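Local coordinates for protein CopC (Methylosinus trichosporium OB3b, PDB 5ICU) that binds copper(II) and probably serves as a periplasmic copper carrier in metal homeostasis, at residues V5-S10 against V22-G27; A17-V22 against P66-G71; S35-L40 against L61-P66; Y73-R78 against G89-T94. One frame throughout, in Å; residues are numbered along the deposited sequence.

Contact 1: residues V5-S10 against V22-G27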
loop_
_atom_site.group_PDB
_atom_site.type_symbol
_atom_site.label_atom_id
_atom_site.label_comp_id
_atom_site.label_asym_id
_atom_site.label_seq_id
_atom_site.Cartn_x
_atom_site.Cartn_y
_atom_site.Cartn_z
ATOM N N VAL A 5 -2.544 7.761 7.934
ATOM C CA VAL A 5 -3.174 9.073 7.746
ATOM C C VAL A 5 -3.275 9.517 6.317
ATOM O O VAL A 5 -4.042 10.431 6.034
ATOM C CB VAL A 5 -2.514 10.173 8.604
ATOM C CG1 VAL A 5 -2.633 9.837 10.088
ATOM C CG2 VAL A 5 -1.080 10.436 8.174
ATOM N N ASP A 6 -2.538 8.908 5.414
ATOM C CA ASP A 6 -2.665 9.198 3.979
ATOM C C ASP A 6 -2.157 8.029 3.180
ATOM O O ASP A 6 -1.297 7.322 3.626
ATOM C CB ASP A 6 -1.886 10.475 3.608
ATOM C CG ASP A 6 -2.430 11.164 2.348
ATOM O OD1 ASP A 6 -3.461 10.758 1.787
ATOM O OD2 ASP A 6 -1.779 12.139 1.933
ATOM N N ALA A 7 -2.654 7.859 1.967
ATOM C CA ALA A 7 -2.203 6.790 1.099
ATOM C C ALA A 7 -2.398 7.184 -0.346
ATOM O O ALA A 7 -3.320 7.933 -0.662
ATOM C CB ALA A 7 -2.974 5.534 1.395
ATOM N N SER A 8 -1.528 6.633 -1.187
ATOM C CA SER A 8 -1.643 6.726 -2.652
ATOM C C SER A 8 -1.380 5.364 -3.263
ATOM O O SER A 8 -0.320 4.819 -3.050
ATOM C CB SER A 8 -0.601 7.705 -3.199
ATOM O OG SER A 8 -0.653 7.706 -4.610
ATOM N N PRO A 9 -2.310 4.778 -4.035
ATOM C CA PRO A 9 -3.714 5.207 -4.109
ATOM C C PRO A 9 -4.402 5.201 -2.752
ATOM O O PRO A 9 -3.931 4.526 -1.852
ATOM C CB PRO A 9 -4.336 4.160 -5.036
ATOM C CG PRO A 9 -3.192 3.492 -5.692
ATOM C CD PRO A 9 -2.100 3.491 -4.706
ATOM N N SER A 10 -5.480 5.932 -2.548
ATOM C CA SER A 10 -6.175 5.745 -1.264
ATOM C C SER A 10 -7.485 5.001 -1.422
ATOM O O SER A 10 -7.856 4.603 -2.525
ATOM C CB SER A 10 -6.345 7.031 -0.453
ATOM O OG SER A 10 -7.177 7.873 -1.193
ATOM N N VAL A 22 2.786 1.940 -4.179
ATOM C CA VAL A 22 1.853 2.272 -3.113
ATOM C C VAL A 22 2.648 3.065 -2.100
ATOM O O VAL A 22 3.732 2.618 -1.697
ATOM C CB VAL A 22 1.266 1.014 -2.471
ATOM C CG1 VAL A 22 0.485 1.341 -1.194
ATOM C CG2 VAL A 22 0.394 0.277 -3.447
ATOM N N LYS A 23 2.143 4.224 -1.717
ATOM C CA LYS A 23 2.772 5.104 -0.734
ATOM C C LYS A 23 1.863 5.251 0.446
ATOM O O LYS A 23 0.708 5.675 0.298
ATOM C CB LYS A 23 3.012 6.508 -1.309
ATOM C CG LYS A 23 3.823 6.534 -2.554
ATOM C CD LYS A 23 4.220 7.924 -3.025
ATOM C CE LYS A 23 4.117 8.150 -4.523
ATOM N NZ LYS A 23 5.257 8.968 -5.044
ATOM N N LEU A 24 2.355 4.950 1.641
ATOM C CA LEU A 24 1.573 5.101 2.862
ATOM C C LEU A 24 2.250 6.058 3.805
ATOM O O LEU A 24 3.474 6.019 3.939
ATOM C CB LEU A 24 1.449 3.734 3.535
ATOM C CG LEU A 24 0.864 2.571 2.740
ATOM C CD1 LEU A 24 0.747 1.336 3.622
ATOM C CD2 LEU A 24 -0.488 2.887 2.162
ATOM N N ARG A 25 1.476 6.914 4.471
ATOM C CA ARG A 25 1.998 7.829 5.490
ATOM C C ARG A 25 1.193 7.622 6.746
ATOM O O ARG A 25 -0.049 7.487 6.710
ATOM C CB ARG A 25 1.906 9.284 5.014
ATOM C CG ARG A 25 2.401 10.276 6.029
ATOM C CD ARG A 25 2.701 11.635 5.448
ATOM N NE ARG A 25 1.517 12.273 4.907
ATOM C CZ ARG A 25 0.632 12.996 5.613
ATOM N NH1 ARG A 25 0.785 13.196 6.925
ATOM N NH2 ARG A 25 -0.411 13.556 4.993
ATOM N N PHE A 26 1.905 7.579 7.871
ATOM C CA PHE A 26 1.364 7.250 9.183
ATOM C C PHE A 26 1.443 8.457 10.102
ATOM O O PHE A 26 2.187 9.405 9.845
ATOM C CB PHE A 26 2.074 6.022 9.753
ATOM C CG PHE A 26 1.946 4.803 8.891
ATOM C CD1 PHE A 26 2.821 4.571 7.848
ATOM C CD2 PHE A 26 0.909 3.917 9.074
ATOM C CE1 PHE A 26 2.674 3.472 7.012
ATOM C CE2 PHE A 26 0.751 2.839 8.242
ATOM C CZ PHE A 26 1.631 2.628 7.199
ATOM N N GLY A 27 0.728 8.379 11.216
ATOM C CA GLY A 27 0.721 9.434 12.203
ATOM C C GLY A 27 1.898 9.492 13.136
ATOM O O GLY A 27 2.005 10.442 13.949
#

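Contact 2: residues A17-V22 against P66-G71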
loop_
_atom_site.group_PDB
_atom_site.type_symbol
_atom_site.label_atom_id
_atom_site.label_comp_id
_atom_site.label_asym_id
_atom_site.label_seq_id
_atom_site.Cartn_x
_atom_site.Cartn_y
_atom_site.Cartn_z
ATOM N N ALA A 17 -4.310 4.065 -14.535
ATOM C CA ALA A 17 -3.274 3.152 -14.949
ATOM C C ALA A 17 -2.672 2.499 -13.727
ATOM O O ALA A 17 -2.901 2.965 -12.610
ATOM C CB ALA A 17 -2.207 3.890 -15.709
ATOM N N SER A 18 -1.894 1.439 -13.932
ATOM C CA SER A 18 -1.304 0.722 -12.812
ATOM C C SER A 18 -0.397 1.683 -12.030
ATOM O O SER A 18 0.421 2.351 -12.634
ATOM C CB SER A 18 -0.459 -0.431 -13.334
ATOM O OG SER A 18 0.010 -1.201 -12.238
ATOM N N PRO A 19 -0.537 1.728 -10.691
ATOM C CA PRO A 19 0.336 2.620 -9.898
ATOM C C PRO A 19 1.753 2.066 -9.845
ATOM O O PRO A 19 1.924 0.879 -9.603
ATOM C CB PRO A 19 -0.325 2.588 -8.520
ATOM C CG PRO A 19 -0.943 1.258 -8.440
ATOM C CD PRO A 19 -1.449 0.953 -9.826
ATOM N N LYS A 20 2.758 2.898 -10.007
ATOM C CA LYS A 20 4.131 2.405 -9.923
ATOM C C LYS A 20 4.473 1.966 -8.498
ATOM O O LYS A 20 5.209 1.005 -8.284
ATOM C CB LYS A 20 5.083 3.474 -10.378
ATOM C CG LYS A 20 4.897 3.823 -11.851
ATOM C CD LYS A 20 5.996 4.763 -12.314
ATOM C CE LYS A 20 5.820 5.140 -13.784
ATOM N NZ LYS A 20 7.094 5.544 -14.441
ATOM N N LEU A 21 3.891 2.641 -7.532
ATOM C CA LEU A 21 4.043 2.216 -6.162
ATOM C C LEU A 21 2.858 2.593 -5.337
ATOM O O LEU A 21 1.987 3.380 -5.750
ATOM C CB LEU A 21 5.355 2.671 -5.561
ATOM C CG LEU A 21 5.615 4.127 -5.645
ATOM C CD1 LEU A 21 4.726 4.857 -4.711
ATOM C CD2 LEU A 21 7.052 4.543 -5.324
ATOM N N VAL A 22 2.786 1.940 -4.179
ATOM C CA VAL A 22 1.853 2.272 -3.113
ATOM C C VAL A 22 2.648 3.065 -2.100
ATOM O O VAL A 22 3.732 2.618 -1.697
ATOM C CB VAL A 22 1.266 1.014 -2.471
ATOM C CG1 VAL A 22 0.485 1.341 -1.194
ATOM C CG2 VAL A 22 0.394 0.277 -3.447
ATOM N N PRO A 66 4.324 -4.441 -9.171
ATOM C CA PRO A 66 4.401 -4.881 -10.582
ATOM C C PRO A 66 3.245 -4.299 -11.356
ATOM O O PRO A 66 2.367 -3.634 -10.812
ATOM C CB PRO A 66 4.232 -6.395 -10.477
ATOM C CG PRO A 66 3.317 -6.543 -9.300
ATOM C CD PRO A 66 3.676 -5.456 -8.314
ATOM N N GLU A 67 3.248 -4.477 -12.664
ATOM C CA GLU A 67 2.178 -4.065 -13.507
ATOM C C GLU A 67 0.913 -4.766 -13.128
ATOM O O GLU A 67 0.880 -6.007 -13.132
ATOM C CB GLU A 67 2.536 -4.350 -14.975
ATOM C CG GLU A 67 1.488 -3.915 -15.974
ATOM C CD GLU A 67 1.273 -2.411 -16.071
ATOM O OE1 GLU A 67 2.091 -1.643 -15.561
ATOM O OE2 GLU A 67 0.299 -1.982 -16.753
ATOM N N LEU A 68 -0.084 -3.985 -12.750
ATOM C CA LEU A 68 -1.372 -4.488 -12.318
ATOM C C LEU A 68 -2.402 -4.453 -13.437
ATOM O O LEU A 68 -2.682 -3.396 -13.991
ATOM C CB LEU A 68 -1.899 -3.673 -11.144
ATOM C CG LEU A 68 -1.031 -3.601 -9.870
ATOM C CD1 LEU A 68 -1.790 -2.860 -8.811
ATOM C CD2 LEU A 68 -0.617 -4.963 -9.377
ATOM N N ALA A 69 -3.016 -5.613 -13.680
ATOM C CA ALA A 69 -4.127 -5.734 -14.577
ATOM C C ALA A 69 -5.294 -4.882 -14.127
ATOM O O ALA A 69 -5.462 -4.610 -12.937
ATOM C CB ALA A 69 -4.537 -7.191 -14.672
ATOM N N VAL A 70 -6.113 -4.437 -15.042
ATOM C CA VAL A 70 -7.337 -3.745 -14.752
ATOM C C VAL A 70 -8.171 -4.599 -13.788
ATOM O O VAL A 70 -8.293 -5.819 -13.964
ATOM C CB VAL A 70 -8.092 -3.430 -16.091
ATOM C CG1 VAL A 70 -9.508 -3.031 -15.840
ATOM C CG2 VAL A 70 -7.349 -2.387 -16.890
ATOM N N GLY A 71 -8.729 -3.934 -12.789
ATOM C CA GLY A 71 -9.579 -4.543 -11.791
ATOM C C GLY A 71 -9.321 -3.962 -10.409
ATOM O O GLY A 71 -8.626 -2.962 -10.236
HETATM O O HOH W 1 2.586 -0.974 -11.481
HETATM O O HOH W 2 -1.592 0.341 -16.605
#

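Contact 3: residues S35-L40 against L61-P66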
loop_
_atom_site.group_PDB
_atom_site.type_symbol
_atom_site.label_atom_id
_atom_site.label_comp_id
_atom_site.label_asym_id
_atom_site.label_seq_id
_atom_site.Cartn_x
_atom_site.Cartn_y
_atom_site.Cartn_z
ATOM N N SER A 35 8.005 -3.899 8.947
ATOM C CA SER A 35 6.672 -3.505 8.423
ATOM C C SER A 35 6.405 -4.244 7.125
ATOM O O SER A 35 7.319 -4.526 6.358
ATOM C CB SER A 35 6.622 -1.992 8.249
ATOM O OG SER A 35 6.700 -1.364 9.523
ATOM N N SER A 36 5.137 -4.484 6.847
ATOM C CA SER A 36 4.714 -5.271 5.703
ATOM C C SER A 36 3.549 -4.561 5.010
ATOM O O SER A 36 2.620 -4.088 5.676
ATOM C CB SER A 36 4.256 -6.640 6.143
ATOM O OG SER A 36 3.799 -7.422 5.059
ATOM N N ILE A 37 3.618 -4.483 3.678
ATOM C CA ILE A 37 2.522 -4.030 2.837
ATOM C C ILE A 37 2.341 -5.142 1.815
ATOM O O ILE A 37 3.318 -5.622 1.234
ATOM C CB ILE A 37 2.828 -2.699 2.113
ATOM C CG1 ILE A 37 3.328 -1.637 3.086
ATOM C CG2 ILE A 37 1.589 -2.224 1.371
ATOM C CD1 ILE A 37 3.899 -0.404 2.431
ATOM N N SER A 38 1.083 -5.464 1.548
ATOM C CA SER A 38 0.747 -6.466 0.542
ATOM C C SER A 38 -0.328 -5.935 -0.384
ATOM O O SER A 38 -1.214 -5.207 0.033
ATOM C CB SER A 38 0.175 -7.741 1.163
ATOM O OG SER A 38 1.102 -8.327 2.055
ATOM N N ILE A 39 -0.268 -6.316 -1.658
ATOM C CA ILE A 39 -1.367 -6.108 -2.587
ATOM C C ILE A 39 -1.980 -7.431 -2.905
ATOM O O ILE A 39 -1.278 -8.383 -3.279
ATOM C CB ILE A 39 -0.862 -5.444 -3.892
ATOM C CG1 ILE A 39 -0.197 -4.087 -3.596
ATOM C CG2 ILE A 39 -1.992 -5.297 -4.905
ATOM C CD1 ILE A 39 0.437 -3.439 -4.802
ATOM N N LEU A 40 -3.300 -7.494 -2.756
ATOM C CA LEU A 40 -4.125 -8.682 -3.071
ATOM C C LEU A 40 -4.962 -8.375 -4.277
ATOM O O LEU A 40 -5.449 -7.275 -4.420
ATOM C CB LEU A 40 -5.067 -9.038 -1.898
ATOM C CG LEU A 40 -4.448 -9.192 -0.542
ATOM C CD1 LEU A 40 -5.543 -9.575 0.455
ATOM C CD2 LEU A 40 -3.292 -10.178 -0.518
ATOM N N LEU A 61 6.109 4.786 4.205
ATOM C CA LEU A 61 6.560 3.533 3.603
ATOM C C LEU A 61 6.140 3.527 2.176
ATOM O O LEU A 61 5.070 4.061 1.824
ATOM C CB LEU A 61 5.952 2.308 4.280
ATOM C CG LEU A 61 6.376 2.019 5.708
ATOM C CD1 LEU A 61 5.536 0.892 6.211
ATOM C CD2 LEU A 61 7.864 1.716 5.807
ATOM N N THR A 62 6.909 2.822 1.346
ATOM C CA THR A 62 6.479 2.566 -0.042
ATOM C C THR A 62 6.618 1.095 -0.411
ATOM O O THR A 62 7.388 0.335 0.228
ATOM C CB THR A 62 7.250 3.416 -1.064
ATOM O OG1 THR A 62 8.622 3.051 -1.047
ATOM C CG2 THR A 62 7.098 4.905 -0.832
ATOM N N LEU A 63 5.820 0.676 -1.406
ATOM C CA LEU A 63 5.928 -0.667 -1.965
ATOM C C LEU A 63 5.915 -0.509 -3.491
ATOM O O LEU A 63 4.947 0.034 -4.036
ATOM C CB LEU A 63 4.749 -1.517 -1.508
ATOM C CG LEU A 63 4.671 -2.916 -2.165
ATOM C CD1 LEU A 63 5.899 -3.733 -1.842
ATOM C CD2 LEU A 63 3.385 -3.556 -1.715
ATOM N N ASP A 64 6.947 -1.037 -4.158
ATOM C CA ASP A 64 6.969 -1.035 -5.637
ATOM C C ASP A 64 6.017 -2.097 -6.144
ATOM O O ASP A 64 6.080 -3.255 -5.724
ATOM C CB ASP A 64 8.367 -1.309 -6.106
ATOM C CG ASP A 64 9.293 -0.139 -5.875
ATOM O OD1 ASP A 64 8.831 0.998 -5.595
ATOM O OD2 ASP A 64 10.510 -0.356 -5.988
ATOM N N ALA A 65 5.087 -1.710 -7.004
ATOM C CA ALA A 65 4.107 -2.661 -7.539
ATOM C C ALA A 65 4.577 -3.177 -8.890
ATOM O O ALA A 65 5.056 -2.412 -9.708
ATOM C CB ALA A 65 2.752 -2.012 -7.685
ATOM N N PRO A 66 4.324 -4.441 -9.171
ATOM C CA PRO A 66 4.401 -4.881 -10.582
ATOM C C PRO A 66 3.245 -4.299 -11.356
ATOM O O PRO A 66 2.367 -3.634 -10.812
ATOM C CB PRO A 66 4.232 -6.395 -10.477
ATOM C CG PRO A 66 3.317 -6.543 -9.300
ATOM C CD PRO A 66 3.676 -5.456 -8.314
#

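Contact 4: residues Y73-R78 against G89-T94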
loop_
_atom_site.group_PDB
_atom_site.type_symbol
_atom_site.label_atom_id
_atom_site.label_comp_id
_atom_site.label_asym_id
_atom_site.label_seq_id
_atom_site.Cartn_x
_atom_site.Cartn_y
_atom_site.Cartn_z
ATOM N N TYR A 73 -8.233 -4.154 -6.298
ATOM C CA TYR A 73 -7.162 -4.636 -5.426
ATOM C C TYR A 73 -7.388 -4.192 -4.009
ATOM O O TYR A 73 -8.033 -3.191 -3.758
ATOM C CB TYR A 73 -5.790 -4.114 -5.920
ATOM C CG TYR A 73 -5.412 -4.635 -7.282
ATOM C CD1 TYR A 73 -5.839 -3.972 -8.427
ATOM C CD2 TYR A 73 -4.706 -5.799 -7.432
ATOM C CE1 TYR A 73 -5.568 -4.476 -9.677
ATOM C CE2 TYR A 73 -4.437 -6.318 -8.686
ATOM C CZ TYR A 73 -4.862 -5.645 -9.802
ATOM O OH TYR A 73 -4.583 -6.181 -11.061
ATOM N N VAL A 74 -6.807 -4.935 -3.084
ATOM C CA VAL A 74 -6.738 -4.519 -1.698
ATOM C C VAL A 74 -5.298 -4.391 -1.313
ATOM O O VAL A 74 -4.485 -5.278 -1.564
ATOM C CB VAL A 74 -7.520 -5.497 -0.785
ATOM C CG1 VAL A 74 -7.135 -5.347 0.679
ATOM C CG2 VAL A 74 -9.018 -5.249 -0.955
ATOM N N VAL A 75 -5.002 -3.258 -0.673
ATOM C CA VAL A 75 -3.748 -3.026 -0.012
ATOM C C VAL A 75 -3.975 -3.363 1.428
ATOM O O VAL A 75 -4.868 -2.781 2.048
ATOM C CB VAL A 75 -3.335 -1.544 -0.132
ATOM C CG1 VAL A 75 -2.091 -1.309 0.713
ATOM C CG2 VAL A 75 -3.103 -1.151 -1.592
ATOM N N LYS A 76 -3.155 -4.260 1.975
ATOM C CA LYS A 76 -3.166 -4.472 3.424
ATOM C C LYS A 76 -1.809 -4.157 3.971
ATOM O O LYS A 76 -0.818 -4.234 3.269
ATOM C CB LYS A 76 -3.635 -5.871 3.805
ATOM C CG LYS A 76 -2.755 -7.026 3.395
ATOM C CD LYS A 76 -3.302 -8.379 3.855
ATOM C CE LYS A 76 -2.308 -9.521 3.661
ATOM N NZ LYS A 76 -2.865 -10.842 4.095
ATOM N N PHE A 77 -1.762 -3.802 5.238
ATOM C CA PHE A 77 -0.498 -3.413 5.872
ATOM C C PHE A 77 -0.483 -3.826 7.317
ATOM O O PHE A 77 -1.499 -3.822 7.969
ATOM C CB PHE A 77 -0.167 -1.935 5.674
ATOM C CG PHE A 77 -1.226 -1.008 6.169
ATOM C CD1 PHE A 77 -2.244 -0.603 5.310
ATOM C CD2 PHE A 77 -1.262 -0.520 7.485
ATOM C CE1 PHE A 77 -3.261 0.220 5.729
ATOM C CE2 PHE A 77 -2.279 0.329 7.904
ATOM C CZ PHE A 77 -3.287 0.664 7.030
ATOM N N ARG A 78 0.723 -4.137 7.799
ATOM C CA ARG A 78 0.893 -4.505 9.181
ATOM C C ARG A 78 2.251 -3.960 9.589
ATOM O O ARG A 78 3.293 -4.480 9.141
ATOM C CB ARG A 78 0.817 -6.011 9.283
ATOM C CG ARG A 78 0.668 -6.523 10.773
ATOM C CD ARG A 78 0.245 -7.983 10.855
ATOM N NE ARG A 78 0.156 -8.439 12.249
ATOM C CZ ARG A 78 1.180 -8.825 13.007
ATOM N NH1 ARG A 78 2.405 -8.843 12.540
ATOM N NH2 ARG A 78 0.971 -9.195 14.274
ATOM N N GLY A 89 -4.021 -2.537 8.885
ATOM C CA GLY A 89 -5.167 -1.941 8.195
ATOM C C GLY A 89 -5.167 -2.436 6.762
ATOM O O GLY A 89 -4.369 -3.266 6.347
ATOM N N LYS A 90 -6.118 -1.924 5.997
ATOM C CA LYS A 90 -6.402 -2.409 4.657
ATOM C C LYS A 90 -7.396 -1.489 3.955
ATOM O O LYS A 90 -8.238 -0.900 4.610
ATOM C CB LYS A 90 -6.885 -3.857 4.645
ATOM C CG LYS A 90 -8.219 -4.139 5.337
ATOM C CD LYS A 90 -8.113 -4.121 6.856
ATOM C CE LYS A 90 -9.344 -4.646 7.529
ATOM N NZ LYS A 90 -9.233 -4.516 9.001
ATOM N N TYR A 91 -7.267 -1.402 2.649
ATOM C CA TYR A 91 -8.240 -0.653 1.846
ATOM C C TYR A 91 -8.227 -1.126 0.411
ATOM O O TYR A 91 -7.290 -1.786 0.009
ATOM C CB TYR A 91 -7.966 0.855 1.922
ATOM C CG TYR A 91 -6.625 1.281 1.306
ATOM C CD1 TYR A 91 -6.516 1.574 -0.060
ATOM C CD2 TYR A 91 -5.459 1.414 2.069
ATOM C CE1 TYR A 91 -5.287 1.937 -0.617
ATOM C CE2 TYR A 91 -4.264 1.783 1.522
ATOM C CZ TYR A 91 -4.176 2.065 0.174
ATOM O OH TYR A 91 -2.981 2.463 -0.381
ATOM N N GLU A 92 -9.264 -0.776 -0.335
ATOM C CA GLU A 92 -9.412 -1.200 -1.713
ATOM C C GLU A 92 -9.127 -0.043 -2.654
ATOM O O GLU A 92 -9.343 1.114 -2.310
ATOM C CB GLU A 92 -10.825 -1.735 -1.926
ATOM C CG GLU A 92 -11.156 -2.294 -3.302
ATOM C CD GLU A 92 -11.814 -1.331 -4.274
ATOM O OE1 GLU A 92 -12.369 -0.280 -3.880
ATOM O OE2 GLU A 92 -11.785 -1.630 -5.476
ATOM N N PHE A 93 -8.643 -0.367 -3.852
ATOM C CA PHE A 93 -8.603 0.618 -4.959
ATOM C C PHE A 93 -8.808 -0.136 -6.251
ATOM O O PHE A 93 -8.683 -1.334 -6.287
ATOM C CB PHE A 93 -7.329 1.454 -4.976
ATOM C CG PHE A 93 -6.117 0.716 -5.438
ATOM C CD1 PHE A 93 -5.369 -0.020 -4.569
ATOM C CD2 PHE A 93 -5.717 0.762 -6.784
ATOM C CE1 PHE A 93 -4.245 -0.693 -4.992
ATOM C CE2 PHE A 93 -4.606 0.092 -7.211
ATOM C CZ PHE A 93 -3.851 -0.647 -6.332
ATOM N N THR A 94 -9.146 0.606 -7.307
ATOM C CA THR A 94 -9.416 0.013 -8.616
ATOM C C THR A 94 -8.541 0.624 -9.681
ATOM O O THR A 94 -8.356 1.845 -9.717
ATOM C CB THR A 94 -10.892 0.203 -8.991
ATOM O OG1 THR A 94 -11.735 -0.446 -8.018
ATOM C CG2 THR A 94 -11.159 -0.436 -10.351
#

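Contact 1: residues V5-S10 against V22-G27
A classic beta bulge marks the pairing of V5-S10 with V22-G27, where the edge strand 4-8 runs antiparallel to strand 21-26 in the three-stranded sheet of the sandwich. V5 and D6 both face R25, and the carbonyl oxygen R25 O takes two donors: V5 N at 2.8 Å, in the carbonyl plane, and D6 N at 3.1 Å, tilted 30° from it. R25 N returns a bond to D6 O, and beyond the bulge the regular ladder resumes with S8 N to K23 O and K23 N to S8 O, both 2.9 Å.

On the outer face R25 lies over the bulge. Its chain leaves with CG anti to the backbone N (chi1 179°) and bends at chi3, which brings the guanidinium back across the neighbouring strand. V5 CG2 sits over one face of that group, 3.6 Å from R25 NH1, while D6 OD2 approaches its edge. The resulting salt bridge is long, 3.6 Å from D6 OD2 to R25 NH2, with carboxylate and guanidinium planes 84° apart, so the two charges meet without a flat, two-pronged pairing.

The other face looks into the sandwich. There A7 CB touches L24 CD2 at 3.7 Å, and both side chains pack on Y91 of strand 86-95; strand 60-64 flanks strand 21-26 on its other side.

Contact 2: residues A17-V22 against P66-G71
S18 carries the contact between A17-V22 and P66-G71, its hydroxyl reaching across to the backbone of L68. L68 N donates to S18 OG over 2.8 Å in a fairly straight bond, 160° at the hydrogen. The serine presents this oxygen because its side chain is turned with OG opposite the backbone N (chi1 -175°), out towards the facing loop. L68 CB and CG lie against the same hydroxyl, with L68 CB 3.3 Å from S18 OG.

Water 1 adds a second grip on the hydroxyl. It lies 2.7 Å from S18 OG and is within hydrogen-bonding distance of the carbonyl oxygens P19 O and P66 O, so one solvent molecule links both segments.

E67 begins by pointing away, but its chain bends at chi2 (66°) and folds the carboxylate back beside the serine. E67 OE1 comes to 3.6 Å from S18 CB, a packing contact. E67 OE2 instead accepts from water 2 at 3.0 Å, and this water accepts in turn from S18 N, giving a second bridge between the segments.

Away from the polar groups, the CD1 branch of L68 meets the ring of P19 at CD, 4.0 Å away, the two side chains crossing at about a right angle. F93 of strand 86-95 packs against both residues. A serine accepting a backbone N-H, with waters joining the remaining polar groups, here ties together two irregular loops at the end of a beta sandwich, on the surface of the CopC domain.

Contact 3: residues S35-L40 against L61-P66
I37 and L63 slide past each other in opposite directions, each side chain reaching from its own sheet towards the backbone of the other. The CD2 methyl of L63 enters beside I37, 3.8 Å from I37 CG2 and 3.6 Å from the carbonyl oxygen I37 O. It gets there because L63 holds CG opposite its backbone N (chi1 174°), which aims the isobutyl group across the gap. In return I37 sends its longer branch the other way: CD1 comes to 3.9 Å from L61 CB and also lies near L63 CB. The two residues thus interlock through different branches, CG2 of I37 facing the leucine tip and CD1 reaching its root.

Around this pair the other side chains meet at an angle. I37 and L61 are inclined to each other, as are I39 and L63, where I39 CG1 lies 4.1 Å from L63 CD2. The same leucine methyl therefore spans both isoleucines. I39 directs CD1 onward to the CB of A65, 4.0 Å away. At the opposite end L61 CD1 rests on S35 CB at 3.7 Å, while S35 OG is engaged by E31 O and L80 N.

The contact is thus side-chain packing between two sheets, with strand axes 8.0 Å apart at closest approach and inclined at 39°. Strand 36-40 lies between strands 71-80 and 46-50 in one sheet, and strand 60-64 borders strand 21-26 in the other. L24 and V22 of strand 21-26 extend the buried layer by packing on I37 and I39.

Contact 4: residues Y73-R78 against G89-T94
Six backbone hydrogen bonds join Y73-R78 to G89-T94, arms of the antiparallel hairpin of strands 71-80 and 86-95. They come in reciprocal pairs at Y73/F93, V75/Y91 and F77/G89, with V75 N to Y91 O 2.8 Å. CA-H...O contacts fill in between, such as K90 CA to V75 O at 3.0 Å.

Three CH-pi contacts form on the face carrying Y73, V75, F77, Y91 and F93. V75 CB sits over the Y91 ring, 3.9 Å from its centroid, and Y73 CB lies over the face of the F93 ring. F77 has CG between its backbone N and carbonyl carbon (chi1 57°), folding the ring across the partner strand so that G89 CA lies 3.8 Å from its centroid. The Y73 and F93 rings are near parallel, planes 27° apart, but slid so far that they barely overlap.

V75 CG2 adds an apolar contact at the edge of the F93 ring, 3.6 Å from F93 CE1.

On the other face T94 OG1 donates to E92 OE2 over 2.8 Å, and K90 NZ pairs with E88. The hairpin is amphipathic: the aromatic rings and V75 turn into the sandwich, K76, K90 and E92 the other way, with V74 among them.

The four contacts span both sheets of one CopC domain. Contact 1 lies within the three-stranded sheet and contact 4 within the other; contact 3 bridges the two, its centre about 11 Å from that of contact 1 and 9 Å from that of contact 4. Contact 2, about 16 Å from contact 1 between centres, joins loops at one end and shares V22 with contact 1 and P66 with contact 3. Along the chain contacts 1 and 2 interleave, contact 3 nests inside the loop closed by contact 2, and contact 4 follows. Sheet pairing, core packing and loop closure thus build one compact scaffold, with the copper at H1, D83 and H85 set apart, about 10 Å from G27.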